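Local coordinates for protein pyruvate kinase (Toxoplasma gondii, PDB 3GG8) that catalyses, as a pyruvate kinase, the transfer of a phosphoryl group from phosphoenolpyruvate to ADP, the last step of glycolysis, yielding pyruvate and ATP, at residues I435-A440 with R452-M457; I412-T417 with H467-A472. All coordinates share one frame; numbering follows the deposited sequence.

Overall arrangement
Contacts 1 and 2 belong to the C-terminal alpha/beta domain and share one sheet, in which strands 454-458, 435-439 and 412-416 are consecutive neighbours; the contacts lie about 9 Å apart between centres. Contact 1 joins two strands edge to edge through backbone hydrogen bonds, at the margin of the sheet within this chain; it too is mostly buried, with T455 as its exposed point. Contact 2 has no hydrogen bond across it: helix 465-478 meets strand 412-416 through aliphatic side chains, and all five touching residues are buried. L438 ties the two together, its N bonded to the O of A415 and its CD1 packed on V468 and A472. Along the chain, contact 1 is nested within the loop that contact 2 closes.

Contact 1. Residues I435-A440 with R452-M457; sequences ILALSA and RGVTTM
I435 begins the pairing at both ends of its backbone: its N donates to the O of G453 at 3.0 Å, and its O accepts from the N of T455 at 2.9 Å, nearly straight (163° at the hydrogen). The CB of I435 also lies 4.1 Å from the CG2 of V454, on the face that helix 421-427 covers. L436 turns to the other face; with CG anti to the backbone N (chi1 177°), its CD1 passes T455 to the CB of M457, 3.7 Å away. A437 bonds likewise, from its N to the O of T455 and from the N of M457 to its O, while its CB meets the CG1 of V454 at 3.8 Å; the OG1 of T456 is buried beside that CB without a hydrogen-bond partner in the model. L438 and M457 lie side by side, the CD2 of L438 3.7 Å from the CB of M457; helix 465-478 packs on both. The N of S439 makes a weak 3.5 Å bond to the O of M457; the OG of S439 bonds to the O of T417. Matching register (CA of I435 to CA of V454 4.8 Å) and directions 33° apart define a parallel pair, connected through helix 442-447 as a beta-alpha-beta unit.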
# COMPACT_ATOMS: atom_id res chain seq x y z
N ILE C 435 24.17 5.64 -12.15
CA ILE C 435 24.78 6.45 -11.10
C ILE C 435 26.21 6.76 -11.51
O ILE C 435 26.97 5.86 -11.85
CB ILE C 435 24.76 5.71 -9.72
CG1 ILE C 435 23.33 5.25 -9.36
CG2 ILE C 435 25.36 6.59 -8.62
CD1 ILE C 435 23.29 4.13 -8.32
N LEU C 436 26.56 8.05 -11.53
CA LEU C 436 27.94 8.45 -11.74
C LEU C 436 28.50 8.97 -10.42
O LEU C 436 28.12 10.04 -9.94
CB LEU C 436 28.06 9.47 -12.87
CG LEU C 436 29.43 10.09 -13.22
CD1 LEU C 436 30.51 9.06 -13.60
CD2 LEU C 436 29.24 11.12 -14.35
N ALA C 437 29.34 8.16 -9.80
CA ALA C 437 30.01 8.51 -8.57
C ALA C 437 31.24 9.38 -8.86
O ALA C 437 32.13 8.98 -9.62
CB ALA C 437 30.41 7.27 -7.82
N LEU C 438 31.28 10.57 -8.25
CA LEU C 438 32.40 11.52 -8.42
C LEU C 438 33.17 11.63 -7.12
O LEU C 438 32.58 11.85 -6.06
CB LEU C 438 31.89 12.89 -8.85
CG LEU C 438 30.98 12.95 -10.09
CD1 LEU C 438 30.25 14.28 -10.15
CD2 LEU C 438 31.78 12.71 -11.38
N SER C 439 34.49 11.48 -7.20
CA SER C 439 35.31 11.39 -6.01
C SER C 439 36.74 11.87 -6.27
O SER C 439 37.28 11.68 -7.35
CB SER C 439 35.31 9.94 -5.49
OG SER C 439 35.83 9.85 -4.18
N ALA C 440 37.35 12.48 -5.27
CA ALA C 440 38.74 12.87 -5.43
C ALA C 440 39.65 11.76 -4.92
O ALA C 440 40.84 11.75 -5.18
CB ALA C 440 39.02 14.19 -4.70
N ARG C 452 26.88 -2.50 -8.03
CA ARG C 452 25.96 -2.52 -9.17
C ARG C 452 25.34 -1.14 -9.43
O ARG C 452 24.84 -0.49 -8.51
CB ARG C 452 24.85 -3.57 -8.98
CG ARG C 452 24.09 -3.83 -10.27
CD ARG C 452 22.63 -4.24 -10.11
NE ARG C 452 22.49 -5.63 -9.76
CZ ARG C 452 21.41 -6.38 -9.96
NH1 ARG C 452 20.31 -5.90 -10.54
NH2 ARG C 452 21.44 -7.63 -9.58
N GLY C 453 25.38 -0.70 -10.68
CA GLY C 453 24.65 0.47 -11.10
C GLY C 453 25.49 1.73 -11.07
O GLY C 453 25.03 2.79 -11.50
N VAL C 454 26.70 1.59 -10.54
CA VAL C 454 27.64 2.70 -10.41
C VAL C 454 28.71 2.64 -11.50
O VAL C 454 29.28 1.59 -11.74
CB VAL C 454 28.31 2.71 -9.00
CG1 VAL C 454 29.42 3.77 -8.90
CG2 VAL C 454 27.27 2.97 -7.93
N THR C 455 28.92 3.76 -12.20
CA THR C 455 30.21 3.98 -12.86
C THR C 455 30.89 5.18 -12.20
O THR C 455 30.30 5.90 -11.40
CB THR C 455 30.13 4.15 -14.40
OG1 THR C 455 29.63 5.44 -14.72
CG2 THR C 455 29.29 3.05 -15.05
N THR C 456 32.14 5.39 -12.53
CA THR C 456 32.99 6.16 -11.66
C THR C 456 33.71 7.20 -12.50
O THR C 456 34.00 6.96 -13.65
CB THR C 456 33.89 5.14 -10.91
OG1 THR C 456 33.65 5.20 -9.50
CG2 THR C 456 35.33 5.26 -11.27
N MET C 457 33.91 8.40 -11.93
CA MET C 457 34.79 9.41 -12.53
C MET C 457 35.61 10.07 -11.41
O MET C 457 35.05 10.75 -10.54
CB MET C 457 33.97 10.46 -13.30
CG MET C 457 34.77 11.51 -14.06
SD MET C 457 33.72 12.75 -14.88
CE MET C 457 34.96 13.93 -15.40

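Contact 2. Residues I412-T417 with H467-A472; sequences IILALT and HVIRNA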
# COMPACT_ATOMS: atom_id res chain seq x y z
N ILE C 412 20.45 10.86 -15.35
CA ILE C 412 21.43 10.22 -14.45
C ILE C 412 21.36 10.77 -13.04
O ILE C 412 20.79 11.84 -12.80
CB ILE C 412 22.90 10.32 -14.97
CG1 ILE C 412 23.33 11.77 -15.16
CG2 ILE C 412 23.12 9.49 -16.27
CD1 ILE C 412 24.71 11.90 -15.78
N ILE C 413 21.94 10.01 -12.11
CA ILE C 413 22.13 10.45 -10.73
C ILE C 413 23.63 10.66 -10.51
O ILE C 413 24.46 9.82 -10.84
CB ILE C 413 21.53 9.43 -9.70
CG1 ILE C 413 20.02 9.24 -9.94
CG2 ILE C 413 21.78 9.88 -8.26
CD1 ILE C 413 19.36 8.13 -9.08
N LEU C 414 23.99 11.83 -10.00
CA LEU C 414 25.38 12.09 -9.68
C LEU C 414 25.54 11.87 -8.18
O LEU C 414 24.79 12.46 -7.38
CB LEU C 414 25.78 13.51 -10.08
CG LEU C 414 25.51 13.98 -11.51
CD1 LEU C 414 26.01 15.40 -11.73
CD2 LEU C 414 26.15 13.04 -12.53
N ALA C 415 26.47 11.01 -7.82
CA ALA C 415 26.79 10.75 -6.42
C ALA C 415 28.16 11.33 -6.13
O ALA C 415 29.17 10.75 -6.51
CB ALA C 415 26.76 9.26 -6.12
N LEU C 416 28.21 12.48 -5.48
CA LEU C 416 29.47 13.08 -5.09
C LEU C 416 29.87 12.47 -3.77
O LEU C 416 29.09 12.48 -2.82
CB LEU C 416 29.35 14.59 -4.97
CG LEU C 416 29.32 15.42 -6.25
CD1 LEU C 416 27.98 15.22 -6.99
CD2 LEU C 416 29.57 16.90 -5.92
N THR C 417 31.09 11.93 -3.70
CA THR C 417 31.43 11.08 -2.55
C THR C 417 32.92 11.02 -2.21
O THR C 417 33.77 10.92 -3.09
CB THR C 417 30.87 9.64 -2.76
OG1 THR C 417 31.02 8.89 -1.55
CG2 THR C 417 31.60 8.91 -3.90
N HIS C 467 30.89 23.31 -8.94
CA HIS C 467 31.90 23.08 -9.97
C HIS C 467 31.99 21.61 -10.39
O HIS C 467 31.96 21.30 -11.60
CB HIS C 467 33.27 23.55 -9.48
CG HIS C 467 33.46 25.03 -9.54
ND1 HIS C 467 32.43 25.93 -9.36
CD2 HIS C 467 34.57 25.77 -9.75
CE1 HIS C 467 32.89 27.16 -9.46
NE2 HIS C 467 34.19 27.09 -9.70
N VAL C 468 32.08 20.71 -9.41
CA VAL C 468 32.17 19.27 -9.68
C VAL C 468 30.94 18.80 -10.45
O VAL C 468 31.06 18.11 -11.45
CB VAL C 468 32.38 18.43 -8.38
CG1 VAL C 468 32.07 16.96 -8.62
CG2 VAL C 468 33.78 18.56 -7.89
N ILE C 469 29.75 19.20 -9.97
CA ILE C 469 28.49 18.94 -10.67
C ILE C 469 28.44 19.55 -12.09
O ILE C 469 28.05 18.87 -13.04
CB ILE C 469 27.26 19.39 -9.83
CG1 ILE C 469 27.11 18.51 -8.59
CG2 ILE C 469 25.96 19.38 -10.67
CD1 ILE C 469 26.36 19.18 -7.45
N ARG C 470 28.84 20.81 -12.23
CA ARG C 470 28.90 21.44 -13.56
C ARG C 470 29.80 20.64 -14.51
O ARG C 470 29.44 20.41 -15.66
CB ARG C 470 29.41 22.88 -13.47
CG ARG C 470 28.36 23.96 -13.73
CD ARG C 470 27.72 24.45 -12.44
NE ARG C 470 27.83 25.90 -12.30
CZ ARG C 470 28.64 26.52 -11.44
NH1 ARG C 470 29.43 25.83 -10.63
NH2 ARG C 470 28.66 27.85 -11.38
N ASN C 471 30.95 20.21 -14.01
CA ASN C 471 31.93 19.50 -14.83
C ASN C 471 31.42 18.15 -15.30
O ASN C 471 31.60 17.78 -16.47
CB ASN C 471 33.25 19.35 -14.06
CG ASN C 471 34.36 18.74 -14.91
OD1 ASN C 471 34.88 19.37 -15.85
ND2 ASN C 471 34.75 17.53 -14.56
N ALA C 472 30.77 17.43 -14.39
CA ALA C 472 30.25 16.11 -14.67
C ALA C 472 29.20 16.16 -15.78
O ALA C 472 29.23 15.33 -16.69
CB ALA C 472 29.65 15.51 -13.40
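L416 and V468 meet tip to tip, the CD2 of the leucine 3.7 Å from the CG1 of the valine. That valine methyl is anti to its backbone N (chi1 163°) and makes the closest contacts, to the CD2 and CG of L416, with the CB of V468 just behind it. Against I469 both methyls of L416 take part: the CD1 of L416 comes nearest, 3.8 Å from the CG1 of I469, with CD2 beside it, and the two side chains run at about a right angle. CD2 therefore sits between V468 and I469, and the forked end of L416 is shared between successive helix residues.

The second group of aliphatic contacts centres on a single methyl of L414. The CD1 of L414 reaches the CB of A472 at 4.0 Å and the CG2 of I469 at 4.1 Å. I469 thus serves both leucines, giving CG1 to L416 and CG2 to L414. Two residues apart, L414 and L416 fall on the same face of the strand, while A415 between them turns to helix 421-427. V468 and A472 are one helical turn apart, joined by the backbone bond from the N of A472 to the O of V468.

This is helix-on-sheet packing of an alpha/beta domain: the segment axes come within 10.1 Å, and their directions differ by 141°, so the helix runs roughly against the strand. Neighbouring strands extend the apolar layer, with L438 of strand 435-439 touching V468 and A472, and A490 of strand 487-494 touching I469.

No hydrogen bond crosses between the segments. T417 has its polar partners in E496 and S439, and the NH1 of R470 makes a weak 3.3 Å bond to the ND1 of H467 within the helix.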